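Local structure of hydrogenase expression/formation protein HypE (Desulfovibrio vulgaris subsp. vulgaris, 2Z1U) at residues A191-S196 against P249-V254. The protein binds ATP and magnesium and, as a HypE family member, probably takes part in the maturation of hydrogenase. Sequence-based numbering, arbitrary orientation.
Sequences AADVCS and PVRESV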
loop_
_atom_site.group_PDB
_atom_site.type_symbol
_atom_site.label_atom_id
_atom_site.label_comp_id
_atom_site.label_asym_id
_atom_site.label_seq_id
_atom_site.Cartn_x
_atom_site.Cartn_y
_atom_site.Cartn_z
ATOM N N ALA A 191 28.529 -15.476 -12.508
ATOM C CA ALA A 191 29.274 -16.153 -11.451
ATOM C C ALA A 191 28.314 -16.563 -10.343
ATOM O O ALA A 191 27.191 -16.052 -10.263
ATOM C CB ALA A 191 30.383 -15.246 -10.901
ATOM N N ALA A 192 28.749 -17.491 -9.496
ATOM C CA ALA A 192 27.997 -17.839 -8.293
ATOM C C ALA A 192 27.929 -16.603 -7.393
ATOM O O ALA A 192 26.984 -16.424 -6.612
ATOM C CB ALA A 192 28.671 -18.993 -7.572
ATOM N N ASP A 193 28.936 -15.748 -7.570
ATOM C CA ASP A 193 29.178 -14.531 -6.800
ATOM C C ASP A 193 28.111 -13.448 -6.974
ATOM O O ASP A 193 28.033 -12.501 -6.180
ATOM C CB ASP A 193 30.551 -13.969 -7.224
ATOM C CG ASP A 193 31.223 -13.172 -6.128
ATOM O OD1 ASP A 193 30.884 -13.366 -4.938
ATOM O OD2 ASP A 193 32.091 -12.350 -6.450
ATOM N N VAL A 194 27.284 -13.592 -8.006
ATOM C CA VAL A 194 26.364 -12.538 -8.412
ATOM C C VAL A 194 24.926 -12.899 -8.077
ATOM O O VAL A 194 24.298 -13.717 -8.756
ATOM C CB VAL A 194 26.489 -12.214 -9.927
ATOM C CG1 VAL A 194 25.493 -11.128 -10.340
ATOM C CG2 VAL A 194 27.924 -11.793 -10.279
ATOM N N CYS A 195 24.405 -12.281 -7.024
ATOM C CA CYS A 195 23.003 -12.464 -6.662
ATOM C C CYS A 195 22.436 -11.205 -6.019
ATOM O O CYS A 195 23.184 -10.290 -5.657
ATOM C CB CYS A 195 22.848 -13.653 -5.717
ATOM S SG CYS A 195 23.805 -13.489 -4.229
ATOM N N SER A 196 21.111 -11.172 -5.875
ATOM C CA SER A 196 20.454 -10.085 -5.176
ATOM C C SER A 196 20.971 -9.977 -3.752
ATOM O O SER A 196 21.354 -10.974 -3.132
ATOM C CB SER A 196 18.945 -10.279 -5.165
ATOM O OG SER A 196 18.292 -9.197 -4.515
ATOM N N PRO A 249 32.791 0.171 -3.573
ATOM C CA PRO A 249 33.000 -1.260 -3.757
ATOM C C PRO A 249 32.067 -1.849 -4.816
ATOM O O PRO A 249 30.870 -1.617 -4.798
ATOM C CB PRO A 249 32.694 -1.856 -2.353
ATOM C CG PRO A 249 31.719 -0.910 -1.753
ATOM C CD PRO A 249 32.008 0.474 -2.362
ATOM N N VAL A 250 32.642 -2.574 -5.760
ATOM C CA VAL A 250 31.884 -3.258 -6.807
ATOM C C VAL A 250 32.668 -4.539 -7.008
ATOM O O VAL A 250 33.876 -4.488 -7.269
ATOM C CB VAL A 250 31.827 -2.441 -8.166
ATOM C CG1 VAL A 250 31.010 -3.192 -9.222
ATOM C CG2 VAL A 250 31.218 -1.051 -7.979
ATOM N N ARG A 251 32.002 -5.678 -6.830
ATOM C CA ARG A 251 32.641 -6.999 -6.942
ATOM C C ARG A 251 33.186 -7.170 -8.348
ATOM O O ARG A 251 32.546 -6.741 -9.305
ATOM C CB ARG A 251 31.618 -8.107 -6.661
ATOM C CG ARG A 251 31.132 -8.165 -5.238
ATOM C CD ARG A 251 29.944 -9.116 -5.086
ATOM N NE ARG A 251 30.142 -9.939 -3.900
ATOM C CZ ARG A 251 29.670 -9.660 -2.689
ATOM N NH1 ARG A 251 28.916 -8.582 -2.476
ATOM N NH2 ARG A 251 29.943 -10.488 -1.688
ATOM N N GLU A 252 34.367 -7.791 -8.467
ATOM C CA GLU A 252 34.993 -8.050 -9.771
ATOM C C GLU A 252 34.002 -8.678 -10.757
ATOM O O GLU A 252 33.895 -8.245 -11.901
ATOM C CB GLU A 252 36.233 -8.948 -9.602
ATOM C CG GLU A 252 37.168 -9.009 -10.808
ATOM C CD GLU A 252 38.317 -9.997 -10.602
ATOM O OE1 GLU A 252 38.422 -10.576 -9.492
ATOM O OE2 GLU A 252 39.112 -10.203 -11.544
ATOM N N SER A 253 33.271 -9.683 -10.281
ATOM C CA SER A 253 32.266 -10.397 -11.064
ATOM C C SER A 253 31.105 -9.495 -11.495
ATOM O O SER A 253 30.538 -9.684 -12.572
ATOM C CB SER A 253 31.727 -11.562 -10.243
ATOM O OG SER A 253 31.039 -11.059 -9.105
ATOM N N VAL A 254 30.759 -8.526 -10.648
ATOM C CA VAL A 254 29.727 -7.529 -10.975
ATOM C C VAL A 254 30.264 -6.515 -12.005
ATOM O O VAL A 254 29.590 -6.223 -12.993
ATOM C CB VAL A 254 29.178 -6.824 -9.704
ATOM C CG1 VAL A 254 28.308 -5.620 -10.066
ATOM C CG2 VAL A 254 28.389 -7.822 -8.830
HETATM O O HOH W 1 33.888 -11.217 -7.783
#
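Asp193 reaches across to Ser253 and Arg251 at the first turn of helix 252-260. The polar part centres on its carboxylate. Ser253 OG donates a hydrogen bond to Asp193 OD2 over 3.1 Å. The hydroxyl comes from above the carboxylate plane, 37° out of it. Water 1 may make a second link. It accepts from Ser253 N at 3.0 Å and lies only 2.5 Å from Asp193 OD2, a distance so short that this bond is doubtful in detail. The carboxylate thus appears to meet Ser253 twice, directly and through water. Arg251 is the N-cap residue, and the N-terminal end of the helix dipole would probably favour a negative charge here.

The other oxygen lies near Arg251, approaching its guanidinium obliquely. Asp193 OD1 and Arg251 NE form a long salt bridge of 3.7 Å. The carboxylate and guanidinium planes stand 77° apart, so the two groups do not pair flat. With chi1 at -152°, roughly trans to the main-chain N, the carboxylate of Asp193 extends from the type I turn 191-194 towards the helix.

Van der Waals contacts lie beside these bonds. Val194 CG2 packs against the Ser253 side chain, 3.4 Å from OG, and makes an apolar contact with Val254 CG2 at 4.3 Å. Ala191 CB meets Ser253 CB at 4.0 Å.

Away from the ATP and magnesium sites, within the AIR synthase-related C-terminal domain, the contact joins the loop between helices 176-184 and 202-212 to the start of helix 252-260. Helix 176-184 touches both segments, with Leu179 and Thr180 against Val194 and Asp176 against Val254.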